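Local coordinates for secretory pathway GDP dissociation inhibitor (Saccharomyces cerevisiae, PDB 2BCG), which regulates Rab GTPases of the yeast secretory pathway by inhibiting release of GDP from Sec4, and extracts GDP-bound Ypt7 from vacuolar membranes, at residues A[15-20]-A[297-302]; A[38-43]-A[278-283]; A[24-29]-A[432-437]. One frame throughout, in Å; residues are numbered along the deposited sequence. Where two conformers were deposited one is given.

Contact 1: residues A[15-20]-A[297-302]; sequences IVLGTG and TYFPEK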
loop_
_atom_site.group_PDB
_atom_site.type_symbol
_atom_site.label_atom_id
_atom_site.label_comp_id
_atom_site.label_asym_id
_atom_site.label_seq_id
_atom_site.Cartn_x
_atom_site.Cartn_y
_atom_site.Cartn_z
ATOM N N ILE A 15 -17.829 3.625 -11.739
ATOM C CA ILE A 15 -16.729 2.853 -12.346
ATOM C C ILE A 15 -15.400 3.538 -12.011
ATOM O O ILE A 15 -15.280 4.747 -12.097
ATOM C CB ILE A 15 -16.939 2.700 -13.864
ATOM C CG1 ILE A 15 -18.164 1.803 -14.084
ATOM C CG2 ILE A 15 -15.686 2.121 -14.550
ATOM C CD1 ILE A 15 -18.645 1.759 -15.548
ATOM N N VAL A 16 -14.415 2.741 -11.587
ATOM C CA VAL A 16 -13.083 3.270 -11.269
ATOM C C VAL A 16 -12.085 2.575 -12.205
ATOM O O VAL A 16 -12.168 1.354 -12.378
ATOM C CB VAL A 16 -12.737 3.031 -9.790
ATOM C CG1 VAL A 16 -11.407 3.698 -9.417
ATOM C CG2 VAL A 16 -13.876 3.567 -8.886
ATOM N N LEU A 17 -11.188 3.364 -12.797
ATOM C CA LEU A 17 -10.192 2.870 -13.764
ATOM C C LEU A 17 -8.787 3.118 -13.254
ATOM O O LEU A 17 -8.407 4.263 -12.940
ATOM C CB LEU A 17 -10.353 3.527 -15.133
ATOM C CG LEU A 17 -11.769 3.386 -15.722
ATOM C CD1 LEU A 17 -11.803 4.118 -17.068
ATOM C CD2 LEU A 17 -12.165 1.932 -15.871
ATOM N N GLY A 18 -8.030 2.022 -13.199
ATOM C CA GLY A 18 -6.682 2.024 -12.642
ATOM C C GLY A 18 -6.669 1.741 -11.160
ATOM O O GLY A 18 -7.507 2.257 -10.390
ATOM N N THR A 19 -5.712 0.905 -10.749
ATOM C CA THR A 19 -5.641 0.548 -9.328
ATOM C C THR A 19 -4.436 1.159 -8.628
ATOM O O THR A 19 -3.898 0.561 -7.686
ATOM C CB THR A 19 -5.641 -0.982 -9.119
ATOM O OG1 THR A 19 -4.534 -1.579 -9.827
ATOM C CG2 THR A 19 -6.938 -1.610 -9.611
ATOM N N GLY A 20 -4.036 2.366 -9.041
ATOM C CA GLY A 20 -3.234 3.199 -8.145
ATOM C C GLY A 20 -3.876 3.461 -6.799
ATOM O O GLY A 20 -5.112 3.399 -6.642
ATOM N N THR A 297 -3.794 7.993 -17.215
ATOM C CA THR A 297 -3.482 7.113 -18.353
ATOM C C THR A 297 -4.730 6.641 -19.096
ATOM O O THR A 297 -4.629 6.184 -20.240
ATOM C CB THR A 297 -2.649 5.879 -17.939
ATOM O OG1 THR A 297 -3.484 4.971 -17.224
ATOM C CG2 THR A 297 -1.411 6.275 -17.082
ATOM N N TYR A 298 -5.901 6.755 -18.465
ATOM C CA TYR A 298 -7.156 6.361 -19.124
ATOM C C TYR A 298 -7.796 7.475 -19.934
ATOM O O TYR A 298 -8.647 7.190 -20.774
ATOM C CB TYR A 298 -8.176 5.832 -18.104
ATOM C CG TYR A 298 -7.718 4.520 -17.554
ATOM C CD1 TYR A 298 -8.073 3.288 -18.170
ATOM C CD2 TYR A 298 -6.859 4.488 -16.461
ATOM C CE1 TYR A 298 -7.607 2.064 -17.672
ATOM C CE2 TYR A 298 -6.368 3.253 -15.963
ATOM C CZ TYR A 298 -6.766 2.064 -16.558
ATOM O OH TYR A 298 -6.300 0.863 -16.087
ATOM N N PHE A 299 -7.414 8.711 -19.651
ATOM C CA PHE A 299 -8.026 9.894 -20.299
ATOM C C PHE A 299 -6.925 10.928 -20.513
ATOM O O PHE A 299 -7.006 12.026 -19.949
ATOM C CB PHE A 299 -9.139 10.517 -19.443
ATOM C CG PHE A 299 -10.348 9.650 -19.276
ATOM C CD1 PHE A 299 -10.456 8.769 -18.201
ATOM C CD2 PHE A 299 -11.408 9.731 -20.185
ATOM C CE1 PHE A 299 -11.616 7.976 -18.041
ATOM C CE2 PHE A 299 -12.546 8.941 -20.028
ATOM C CZ PHE A 299 -12.651 8.060 -18.964
ATOM N N PRO A 300 -5.918 10.589 -21.331
ATOM C CA PRO A 300 -4.802 11.523 -21.517
ATOM C C PRO A 300 -5.246 12.861 -22.107
ATOM O O PRO A 300 -4.691 13.914 -21.741
ATOM C CB PRO A 300 -3.837 10.771 -22.456
ATOM C CG PRO A 300 -4.674 9.730 -23.144
ATOM C CD PRO A 300 -5.739 9.340 -22.114
ATOM N N GLU A 301 -6.273 12.820 -22.960
ATOM C CA GLU A 301 -6.817 14.056 -23.551
ATOM C C GLU A 301 -7.447 15.017 -22.537
ATOM O O GLU A 301 -7.525 16.219 -22.804
ATOM C CB GLU A 301 -7.777 13.794 -24.730
ATOM C CG GLU A 301 -8.319 12.386 -24.913
ATOM C CD GLU A 301 -9.397 11.995 -23.905
ATOM O OE1 GLU A 301 -10.501 12.608 -23.886
ATOM O OE2 GLU A 301 -9.150 11.029 -23.165
ATOM N N LYS A 302 -7.854 14.498 -21.370
ATOM C CA LYS A 302 -8.515 15.282 -20.339
ATOM C C LYS A 302 -7.536 15.763 -19.273
ATOM O O LYS A 302 -7.963 16.338 -18.251
ATOM C CB LYS A 302 -9.589 14.438 -19.637
ATOM C CG LYS A 302 -10.729 13.972 -20.517
ATOM C CD LYS A 302 -11.832 15.021 -20.607
ATOM C CE LYS A 302 -12.850 14.655 -21.676
ATOM N NZ LYS A 302 -14.044 15.537 -21.609
#

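Contact 2: residues A[38-43]-A[278-283]; sequences LHIDKQ and EGVKTK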
loop_
_atom_site.group_PDB
_atom_site.type_symbol
_atom_site.label_atom_id
_atom_site.label_comp_id
_atom_site.label_asym_id
_atom_site.label_seq_id
_atom_site.Cartn_x
_atom_site.Cartn_y
_atom_site.Cartn_z
ATOM N N LEU A 38 -17.530 -0.741 -9.673
ATOM C CA LEU A 38 -16.804 -1.646 -10.575
ATOM C C LEU A 38 -15.432 -1.039 -10.790
ATOM O O LEU A 38 -15.348 0.112 -11.208
ATOM C CB LEU A 38 -17.491 -1.776 -11.940
ATOM C CG LEU A 38 -16.707 -2.639 -12.951
ATOM C CD1 LEU A 38 -16.514 -4.051 -12.447
ATOM C CD2 LEU A 38 -17.465 -2.659 -14.270
ATOM N N HIS A 39 -14.374 -1.793 -10.466
ATOM C CA HIS A 39 -12.987 -1.288 -10.509
ATOM C C HIS A 39 -12.192 -2.114 -11.530
ATOM O O HIS A 39 -12.053 -3.332 -11.368
ATOM C CB HIS A 39 -12.350 -1.345 -9.118
ATOM C CG HIS A 39 -11.192 -0.411 -8.941
ATOM N ND1 HIS A 39 -10.767 0.048 -7.705
ATOM C CD2 HIS A 39 -10.377 0.162 -9.856
ATOM C CE1 HIS A 39 -9.727 0.846 -7.874
ATOM N NE2 HIS A 39 -9.465 0.929 -9.169
ATOM N N ILE A 40 -11.721 -1.462 -12.590
ATOM C CA ILE A 40 -11.056 -2.158 -13.691
ATOM C C ILE A 40 -9.647 -1.644 -13.852
ATOM O O ILE A 40 -9.400 -0.446 -13.664
ATOM C CB ILE A 40 -11.820 -1.929 -15.016
ATOM C CG1 ILE A 40 -13.303 -2.285 -14.869
ATOM C CG2 ILE A 40 -11.148 -2.653 -16.240
ATOM C CD1 ILE A 40 -14.161 -1.798 -16.076
ATOM N N ASP A 41 -8.725 -2.556 -14.192
ATOM C CA ASP A 41 -7.370 -2.154 -14.604
ATOM C C ASP A 41 -6.991 -2.869 -15.909
ATOM O O ASP A 41 -7.222 -4.067 -16.055
ATOM C CB ASP A 41 -6.354 -2.472 -13.483
ATOM C CG ASP A 41 -5.090 -1.597 -13.540
ATOM O OD1 ASP A 41 -4.629 -1.129 -12.463
ATOM O OD2 ASP A 41 -4.541 -1.408 -14.654
ATOM N N LYS A 42 -6.420 -2.107 -16.842
ATOM C CA LYS A 42 -5.847 -2.673 -18.077
ATOM C C LYS A 42 -4.612 -3.535 -17.790
ATOM O O LYS A 42 -4.259 -4.416 -18.589
ATOM C CB LYS A 42 -5.550 -1.569 -19.107
ATOM C CG LYS A 42 -4.597 -0.466 -18.629
ATOM C CD LYS A 42 -4.724 0.820 -19.452
ATOM C CE LYS A 42 -4.068 2.002 -18.751
ATOM N NZ LYS A 42 -4.515 3.333 -19.275
ATOM N N GLN A 43 -3.948 -3.250 -16.669
ATOM C CA GLN A 43 -2.705 -3.926 -16.317
ATOM C C GLN A 43 -3.028 -5.228 -15.586
ATOM O O GLN A 43 -4.131 -5.399 -15.040
ATOM C CB GLN A 43 -1.793 -3.018 -15.478
ATOM C CG GLN A 43 -1.493 -1.678 -16.139
ATOM C CD GLN A 43 -0.297 -0.963 -15.573
ATOM O OE1 GLN A 43 0.592 -0.569 -16.330
ATOM N NE2 GLN A 43 -0.246 -0.787 -14.252
ATOM N N GLU A 278 -20.872 7.705 -19.605
ATOM C CA GLU A 278 -21.938 6.751 -19.331
ATOM C C GLU A 278 -21.496 5.301 -19.078
ATOM O O GLU A 278 -22.209 4.551 -18.397
ATOM C CB GLU A 278 -22.998 6.793 -20.433
ATOM C CG GLU A 278 -23.889 8.031 -20.412
ATOM C CD GLU A 278 -25.010 7.954 -21.445
ATOM O OE1 GLU A 278 -26.062 8.600 -21.202
ATOM O OE2 GLU A 278 -24.834 7.268 -22.485
ATOM N N GLY A 279 -20.330 4.929 -19.610
ATOM C CA GLY A 279 -19.784 3.584 -19.377
ATOM C C GLY A 279 -18.540 3.223 -20.157
ATOM O O GLY A 279 -17.891 4.080 -20.764
ATOM N N VAL A 280 -18.202 1.932 -20.132
ATOM C CA VAL A 280 -17.018 1.400 -20.827
ATOM C C VAL A 280 -17.362 0.077 -21.514
ATOM O O VAL A 280 -18.195 -0.686 -21.010
ATOM C CB VAL A 280 -15.786 1.199 -19.878
ATOM C CG1 VAL A 280 -15.328 2.530 -19.315
ATOM C CG2 VAL A 280 -16.084 0.199 -18.780
ATOM N N LYS A 281 -16.714 -0.181 -22.654
ATOM C CA LYS A 281 -16.802 -1.472 -23.329
ATOM C C LYS A 281 -15.489 -2.220 -23.131
ATOM O O LYS A 281 -14.394 -1.662 -23.295
ATOM C CB LYS A 281 -17.073 -1.264 -24.824
ATOM C CG LYS A 281 -17.277 -2.536 -25.660
ATOM C CD LYS A 281 -17.527 -2.176 -27.146
ATOM C CE LYS A 281 -17.702 -3.398 -28.043
ATOM N NZ LYS A 281 -18.169 -2.972 -29.419
ATOM N N THR A 282 -15.615 -3.495 -22.768
ATOM C CA THR A 282 -14.472 -4.347 -22.526
ATOM C C THR A 282 -14.725 -5.704 -23.181
ATOM O O THR A 282 -15.841 -5.962 -23.646
ATOM C CB THR A 282 -14.274 -4.558 -21.003
ATOM O OG1 THR A 282 -15.296 -5.431 -20.532
ATOM C CG2 THR A 282 -14.325 -3.231 -20.191
ATOM N N LYS A 283 -13.689 -6.556 -23.199
ATOM C CA LYS A 283 -13.787 -7.947 -23.661
ATOM C C LYS A 283 -14.823 -8.759 -22.893
ATOM O O LYS A 283 -15.269 -9.806 -23.363
ATOM C CB LYS A 283 -12.414 -8.636 -23.547
ATOM C CG LYS A 283 -11.927 -8.841 -22.110
ATOM C CD LYS A 283 -10.498 -9.368 -22.067
ATOM C CE LYS A 283 -10.091 -9.680 -20.635
ATOM N NZ LYS A 283 -8.681 -10.143 -20.532
#

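Contact 3: residues A[24-29]-A[432-437]; sequences CILSGL and DIYFRV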
loop_
_atom_site.group_PDB
_atom_site.type_symbol
_atom_site.label_atom_id
_atom_site.label_comp_id
_atom_site.label_asym_id
_atom_site.label_seq_id
_atom_site.Cartn_x
_atom_site.Cartn_y
_atom_site.Cartn_z
ATOM N N CYS A 24 -7.785 3.289 -5.487
ATOM C CA CYS A 24 -8.175 2.220 -4.575
ATOM C C CYS A 24 -8.759 2.818 -3.268
ATOM O O CYS A 24 -9.733 2.291 -2.763
ATOM C CB CYS A 24 -7.012 1.278 -4.273
ATOM S SG CYS A 24 -6.500 0.323 -5.709
ATOM N N ILE A 25 -8.216 3.931 -2.764
ATOM C CA ILE A 25 -8.813 4.540 -1.561
ATOM C C ILE A 25 -10.228 4.997 -1.839
ATOM O O ILE A 25 -11.148 4.750 -1.042
ATOM C CB ILE A 25 -7.968 5.707 -1.002
ATOM C CG1 ILE A 25 -6.636 5.130 -0.497
ATOM C CG2 ILE A 25 -8.699 6.375 0.195
ATOM C CD1 ILE A 25 -5.615 6.208 -0.032
ATOM N N LEU A 26 -10.389 5.682 -2.971
ATOM C CA LEU A 26 -11.727 6.180 -3.338
ATOM C C LEU A 26 -12.694 5.016 -3.511
ATOM O O LEU A 26 -13.831 5.078 -3.012
ATOM C CB LEU A 26 -11.640 7.058 -4.575
ATOM C CG LEU A 26 -10.967 8.391 -4.269
ATOM C CD1 LEU A 26 -10.419 8.974 -5.554
ATOM C CD2 LEU A 26 -11.999 9.297 -3.583
ATOM N N SER A 27 -12.267 3.963 -4.218
ATOM C CA SER A 27 -13.117 2.786 -4.422
ATOM C C SER A 27 -13.542 2.210 -3.057
ATOM O O SER A 27 -14.736 1.907 -2.825
ATOM C CB SER A 27 -12.365 1.755 -5.261
ATOM O OG SER A 27 -13.138 0.564 -5.400
ATOM N N GLY A 28 -12.588 2.076 -2.133
ATOM C CA GLY A 28 -12.933 1.585 -0.782
ATOM C C GLY A 28 -13.910 2.478 -0.033
ATOM O O GLY A 28 -14.887 1.991 0.523
ATOM N N LEU A 29 -13.655 3.789 -0.035
ATOM C CA LEU A 29 -14.529 4.725 0.689
ATOM C C LEU A 29 -15.930 4.730 0.123
ATOM O O LEU A 29 -16.924 4.766 0.878
ATOM C CB LEU A 29 -13.951 6.153 0.665
ATOM C CG LEU A 29 -12.645 6.317 1.447
ATOM C CD1 LEU A 29 -12.122 7.695 1.217
ATOM C CD2 LEU A 29 -12.828 6.004 2.953
ATOM N N ASP A 432 -10.091 15.812 -2.090
ATOM C CA ASP A 432 -10.609 16.750 -3.070
ATOM C C ASP A 432 -11.523 16.023 -4.068
ATOM O O ASP A 432 -12.632 16.498 -4.363
ATOM C CB ASP A 432 -9.445 17.452 -3.786
ATOM C CG ASP A 432 -9.920 18.448 -4.804
ATOM O OD1 ASP A 432 -9.443 18.402 -5.970
ATOM O OD2 ASP A 432 -10.819 19.279 -4.452
ATOM N N ILE A 433 -11.088 14.858 -4.550
ATOM C CA ILE A 433 -11.868 14.084 -5.539
ATOM C C ILE A 433 -13.173 13.624 -4.885
ATOM O O ILE A 433 -14.239 13.679 -5.515
ATOM C CB ILE A 433 -11.080 12.845 -6.084
ATOM C CG1 ILE A 433 -9.864 13.274 -6.918
ATOM C CG2 ILE A 433 -12.008 11.962 -6.982
ATOM C CD1 ILE A 433 -8.829 12.133 -7.104
ATOM N N TYR A 434 -13.110 13.221 -3.617
ATOM C CA TYR A 434 -14.294 12.733 -2.933
ATOM C C TYR A 434 -15.330 13.862 -2.811
ATOM O O TYR A 434 -16.523 13.633 -3.072
ATOM C CB TYR A 434 -13.936 12.211 -1.559
ATOM C CG TYR A 434 -15.088 11.603 -0.813
ATOM C CD1 TYR A 434 -15.963 12.398 -0.075
ATOM C CD2 TYR A 434 -15.318 10.227 -0.858
ATOM C CE1 TYR A 434 -17.010 11.844 0.625
ATOM C CE2 TYR A 434 -16.369 9.655 -0.165
ATOM C CZ TYR A 434 -17.216 10.471 0.571
ATOM O OH TYR A 434 -18.257 9.887 1.241
ATOM N N PHE A 435 -14.872 15.051 -2.409
ATOM C CA PHE A 435 -15.735 16.258 -2.336
ATOM C C PHE A 435 -16.343 16.573 -3.707
ATOM O O PHE A 435 -17.556 16.851 -3.818
ATOM C CB PHE A 435 -14.932 17.450 -1.787
ATOM C CG PHE A 435 -15.724 18.727 -1.708
ATOM C CD1 PHE A 435 -15.434 19.788 -2.561
ATOM C CD2 PHE A 435 -16.767 18.857 -0.802
ATOM C CE1 PHE A 435 -16.192 20.995 -2.491
ATOM C CE2 PHE A 435 -17.525 20.042 -0.721
ATOM C CZ PHE A 435 -17.240 21.100 -1.573
ATOM N N ARG A 436 -15.526 16.522 -4.756
ATOM C CA ARG A 436 -15.998 16.713 -6.140
ATOM C C ARG A 436 -17.071 15.690 -6.539
ATOM O O ARG A 436 -18.112 16.043 -7.147
ATOM C CB ARG A 436 -14.832 16.688 -7.142
ATOM C CG ARG A 436 -13.967 17.952 -7.106
ATOM C CD ARG A 436 -12.493 17.689 -7.431
ATOM N NE ARG A 436 -12.266 16.981 -8.679
ATOM C CZ ARG A 436 -11.086 16.416 -8.974
ATOM N NH1 ARG A 436 -10.086 16.507 -8.092
ATOM N NH2 ARG A 436 -10.902 15.762 -10.125
ATOM N N VAL A 437 -16.843 14.432 -6.173
ATOM C CA VAL A 437 -17.779 13.349 -6.519
ATOM C C VAL A 437 -19.088 13.426 -5.709
ATOM O O VAL A 437 -20.189 13.280 -6.275
ATOM C CB VAL A 437 -17.079 11.970 -6.360
ATOM C CG1 VAL A 437 -18.092 10.810 -6.441
ATOM C CG2 VAL A 437 -16.018 11.798 -7.408
#

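Contact 1: residues A[15-20]-A[297-302]
A buried apolar contact, centred on a CH-pi interaction between Leu17 and Tyr298, joins the C-terminal end of strand 14-17 to the loop that follows strand 292-294. Leu17 CB sits over the middle of one face of the Tyr298 ring, 3.7 Å from the ring centroid and only 9° off its normal. The ring also reaches the backbone at Gly18, whose N lies obliquely to it, 3.5 Å from Tyr298 CE2. A side chain at Gly18 would point into this ring, and the backbone conformation there would also press a CB against the preceding carbonyl oxygen. The other branch of the contact is looser: Leu17 CD1 meets Phe299 CE1 at 4.0 Å, the two side chains crossing at about a right angle. Leu17 CG stands anti to its carbonyl carbon (chi1 -55°), which turns the branched end toward the loop, where CD1 touches both aromatic residues. The phenol end of Tyr298 is held by a hydrogen bond between its OH and Lys42 N. Leu17 also packs on Ile40 of strand 37-40 and on Val292 and Ala294 of strand 292-294, while Phe299 continues across the parallel sheet to Ile411 and Leu413 of strand 411-413.

Contact 2: residues A[38-43]-A[278-283]
Ile40 meets Val280 where strand 37-40 of the parallel sheet passes strand 276-282 of a separate three-stranded antiparallel sheet. Along 38-43, Leu38 comes first, its side chain turned to the same side as Ile40 but packing mainly on neighbours such as Phe287 of strand 285-288. His39 faces the other way, its NE2 hydrogen-bonded to Gly18 O and its ND1 to Tyr259 OH. Ile40 carries the contact: CD1 reaches Val280 CG2 tip to tip at 3.9 Å, and lies a looser 4.4 Å from Thr282 CG2. Its CG1 branch is anti to the carbonyl carbon (chi1 -53°) and runs on extended, placing the terminal methyl at the antiparallel strand. No hydrogen bond links the segments, and the nearest CA atoms, of Ile40 and Thr282, are 9.7 Å apart, so side chains alone span the gap. Thr282 offers its methyl here, while its OG1 bonds to Leu284 N and Gly285 O, where the chain turns into strand 285-288. After the strand, Asp41 OD2 accepts from Gln43 N at 2.8 Å (163°), closing an Asx turn; the donor stands 35° out of the carboxylate plane. A parallel sheet in strand order 3-2-1-4-5, with a small antiparallel sheet packed against it, is typical of the FAD-binding variant of the Rossmann-like fold, as in flavoprotein relatives of the GDI family.

Contact 3: residues A[24-29]-A[432-437]
Leu26 of helix 21-32 packs against Ile433 and Tyr434 of helix 424-438 in a wholly apolar interface, with no hydrogen bond across it. The two methyls of Leu26 divide the work. CD1 goes to Ile433, 3.7 Å from its CG2 and 3.9 Å from its CD1, the side chains crossing at about a right angle. CD2 lies 4.0 Å from Tyr434 CB, at the edge of that ring and near its plane. An alanine at Leu26 would lack both methyls, and is likely to open a gap between the helices that leaves Ile433 CG2 and Tyr434 CB without their apolar cover. One turn on, Leu29 CB makes a longer approach of 4.3 Å to Tyr434 CE2. The local axes come within 10.9 Å at a crossing angle of -46°. Helix 21-32 is the connection between parallel strands 14-17 and 37-40, the first beta-alpha-beta crossover of the Rossmann-like core, and the C-terminal helix 424-438 lies against it. The polar bonds lie within one helix or go to residues outside the two segments. Tyr434 CG is anti to its backbone N (chi1 -176°), and the phenol extends past Leu29 to a hydrogen bond between OH and Asp33 OD1. Arg436 NH1 forms a salt bridge with Asp432 OD1 at 2.9 Å, one helical turn back, meeting the carboxylate from above its plane (51° out). Further hydrogen bonds from Arg436 NE to Asp405 O and from NH2 to Leu413 O tie the guanidinium to the backbone at Asp405 and to strand 411-413.

How the contacts relate
All three contacts are buried, and none has a hydrogen bond between its own segments. They share the first beta-alpha-beta unit: contact 1 uses strand 14-17, contact 3 the helix that follows, and contact 2 the strand after that. Their partners differ: a loop carrying two aromatic side chains in contact 1, a second sheet in contact 2 and the C-terminal helix in contact 3. Contact 1 relies on an aromatic face, contact 2 on a few methyls with the smallest buried surface (83 Å²), and contact 3 on leucine and isoleucine methyls set against a tyrosine. Polar links run between contacts instead, with Thr19 OG1 2.7 Å from Asp41 OD1 in a probable hydrogen bond joining contacts 1 and 2.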